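Local coordinates for protein peptidase M42 (Thaumarchaeota archaeon SCGC AB-539-E09, PDB 5DS0) that probably acts as a metal-dependent TET aminopeptidase of the M42 family, trimming residues from the N-terminal ends of peptides, at residues F72-I77 and G81-N86. Residues are numbered along the deposited sequence; the frame is centred on the assembly and turned at random.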
loop_
_atom_site.group_PDB
_atom_site.type_symbol
_atom_site.label_atom_id
_atom_site.label_comp_id
_atom_site.label_asym_id
_atom_site.label_seq_id
_atom_site.Cartn_x
_atom_site.Cartn_y
_atom_site.Cartn_z
ATOM N N PHE C 72 -2.094 -35.973 8.848
ATOM C CA PHE C 72 -3.354 -35.239 8.694
ATOM C C PHE C 72 -4.506 -36.105 9.190
ATOM O O PHE C 72 -4.322 -37.286 9.505
ATOM C CB PHE C 72 -3.604 -34.836 7.233
ATOM C CG PHE C 72 -2.368 -34.450 6.490
ATOM C CD1 PHE C 72 -1.592 -35.407 5.866
ATOM C CD2 PHE C 72 -1.960 -33.133 6.434
ATOM C CE1 PHE C 72 -0.434 -35.058 5.191
ATOM C CE2 PHE C 72 -0.800 -32.781 5.761
ATOM C CZ PHE C 72 -0.042 -33.744 5.134
ATOM N N ILE C 73 -5.689 -35.517 9.228
ATOM C CA ILE C 73 -6.864 -36.210 9.661
ATOM C C ILE C 73 -8.034 -35.707 8.825
ATOM O O ILE C 73 -8.120 -34.516 8.526
ATOM C CB ILE C 73 -7.090 -35.984 11.169
ATOM C CG1 ILE C 73 -8.231 -36.860 11.685
ATOM C CG2 ILE C 73 -7.375 -34.517 11.486
ATOM C CD1 ILE C 73 -8.246 -36.982 13.190
ATOM N N VAL C 74 -8.948 -36.609 8.479
ATOM C CA VAL C 74 -10.085 -36.255 7.632
ATOM C C VAL C 74 -11.067 -35.384 8.421
ATOM O O VAL C 74 -11.530 -35.765 9.497
ATOM C CB VAL C 74 -10.829 -37.501 7.112
ATOM C CG1 VAL C 74 -12.015 -37.105 6.259
ATOM C CG2 VAL C 74 -9.903 -38.372 6.297
ATOM N N SER C 75 -11.383 -34.211 7.873
ATOM C CA SER C 75 -12.295 -33.271 8.535
ATOM C C SER C 75 -13.685 -33.223 7.896
ATOM O O SER C 75 -14.620 -32.756 8.522
ATOM C CB SER C 75 -11.677 -31.868 8.604
ATOM O OG SER C 75 -11.599 -31.250 7.335
ATOM N N SER C 76 -13.816 -33.707 6.656
ATOM C CA SER C 76 -15.122 -33.817 5.989
ATOM C C SER C 76 -15.015 -34.502 4.644
ATOM O O SER C 76 -13.923 -34.639 4.095
ATOM C CB SER C 76 -15.740 -32.442 5.766
ATOM O OG SER C 76 -15.302 -31.863 4.547
ATOM N N ILE C 77 -16.159 -34.949 4.136
ATOM C CA ILE C 77 -16.284 -35.394 2.755
ATOM C C ILE C 77 -17.190 -34.402 2.043
ATOM O O ILE C 77 -18.331 -34.231 2.427
ATOM C CB ILE C 77 -16.913 -36.799 2.620
ATOM C CG1 ILE C 77 -16.042 -37.858 3.280
ATOM C CG2 ILE C 77 -17.098 -37.180 1.162
ATOM C CD1 ILE C 77 -16.449 -38.141 4.706
ATOM N N GLY C 81 -16.921 -35.611 -3.537
ATOM C CA GLY C 81 -16.059 -36.775 -3.269
ATOM C C GLY C 81 -14.618 -36.463 -2.909
ATOM O O GLY C 81 -13.709 -37.290 -3.097
ATOM N N TYR C 82 -14.407 -35.261 -2.398
ATOM C CA TYR C 82 -13.092 -34.809 -1.993
ATOM C C TYR C 82 -13.089 -34.768 -0.489
ATOM O O TYR C 82 -14.130 -34.616 0.129
ATOM C CB TYR C 82 -12.804 -33.427 -2.572
ATOM C CG TYR C 82 -12.488 -33.485 -4.046
ATOM C CD1 TYR C 82 -13.496 -33.591 -5.000
ATOM C CD2 TYR C 82 -11.160 -33.461 -4.496
ATOM C CE1 TYR C 82 -13.195 -33.661 -6.354
ATOM C CE2 TYR C 82 -10.847 -33.518 -5.849
ATOM C CZ TYR C 82 -11.865 -33.620 -6.775
ATOM O OH TYR C 82 -11.534 -33.675 -8.112
ATOM N N LEU C 83 -11.914 -34.897 0.099
ATOM C CA LEU C 83 -11.800 -34.842 1.534
ATOM C C LEU C 83 -11.180 -33.524 1.923
ATOM O O LEU C 83 -10.251 -33.091 1.280
ATOM C CB LEU C 83 -10.904 -35.969 2.029
ATOM C CG LEU C 83 -11.157 -37.343 1.405
ATOM C CD1 LEU C 83 -10.206 -38.380 1.975
ATOM C CD2 LEU C 83 -12.592 -37.811 1.582
ATOM N N THR C 84 -11.680 -32.900 2.977
ATOM C CA THR C 84 -10.951 -31.815 3.630
ATOM C C THR C 84 -10.194 -32.448 4.783
ATOM O O THR C 84 -10.530 -33.540 5.226
ATOM C CB THR C 84 -11.885 -30.729 4.177
ATOM O OG1 THR C 84 -12.803 -31.315 5.113
ATOM C CG2 THR C 84 -12.663 -30.088 3.044
ATOM N N PHE C 85 -9.164 -31.771 5.270
ATOM C CA PHE C 85 -8.343 -32.339 6.331
ATOM C C PHE C 85 -7.827 -31.272 7.287
ATOM O O PHE C 85 -7.664 -30.131 6.895
ATOM C CB PHE C 85 -7.157 -33.093 5.721
ATOM C CG PHE C 85 -6.254 -32.232 4.886
ATOM C CD1 PHE C 85 -5.213 -31.519 5.469
ATOM C CD2 PHE C 85 -6.441 -32.129 3.537
ATOM C CE1 PHE C 85 -4.388 -30.713 4.709
ATOM C CE2 PHE C 85 -5.618 -31.331 2.762
ATOM C CZ PHE C 85 -4.589 -30.618 3.346
ATOM N N ASN C 86 -7.534 -31.669 8.515
ATOM C CA ASN C 86 -6.731 -30.853 9.400
ATOM C C ASN C 86 -5.356 -31.454 9.512
ATOM O O ASN C 86 -5.177 -32.657 9.305
ATOM C CB ASN C 86 -7.380 -30.759 10.760
ATOM C CG ASN C 86 -8.495 -29.731 10.789
ATOM O OD1 ASN C 86 -8.270 -28.575 10.467
ATOM N ND2 ASN C 86 -9.694 -30.147 11.168
#
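F72 sets its ring beside that of F85; the two rings run out in the same direction and meet obliquely, their planes at 73°, with CD2 of F72 3.8 Å from CD1 of F85. The F85 ring gets there with CG wedged between its own backbone N and carbonyl carbon (chi1 60°); W91 stacks on F72. Next along this antiparallel hairpin, I73 and N86 exchange two backbone hydrogen bonds, I73 N to N86 O and N86 N to I73 O, both 2.9 Å. Then the register slips by one: S75 and S76 both face T84, a classic beta bulge. S75 N reaches T84 O from above the carbonyl plane in a nearly straight bond (171° at the hydrogen), and T84 N goes to S76 O at 3.1 Å. T84 OG1 bonds both serine hydroxyls, OG of S75 and OG of S76. Past the bulge, I77 CG1 lies alongside L83 CD2 at 3.8 Å, and I77 also touches helix 145-150. The hairpin belongs to the six-stranded barrel, the F72 side chain about 13 Å from a bound cobalt ion. In a second subunit, Q294 OE1 accepts N86 ND2 and H250 packs on S76 and T84, so side-chain as well as backbone bonds hold the bulge's extra residue at a subunit interface.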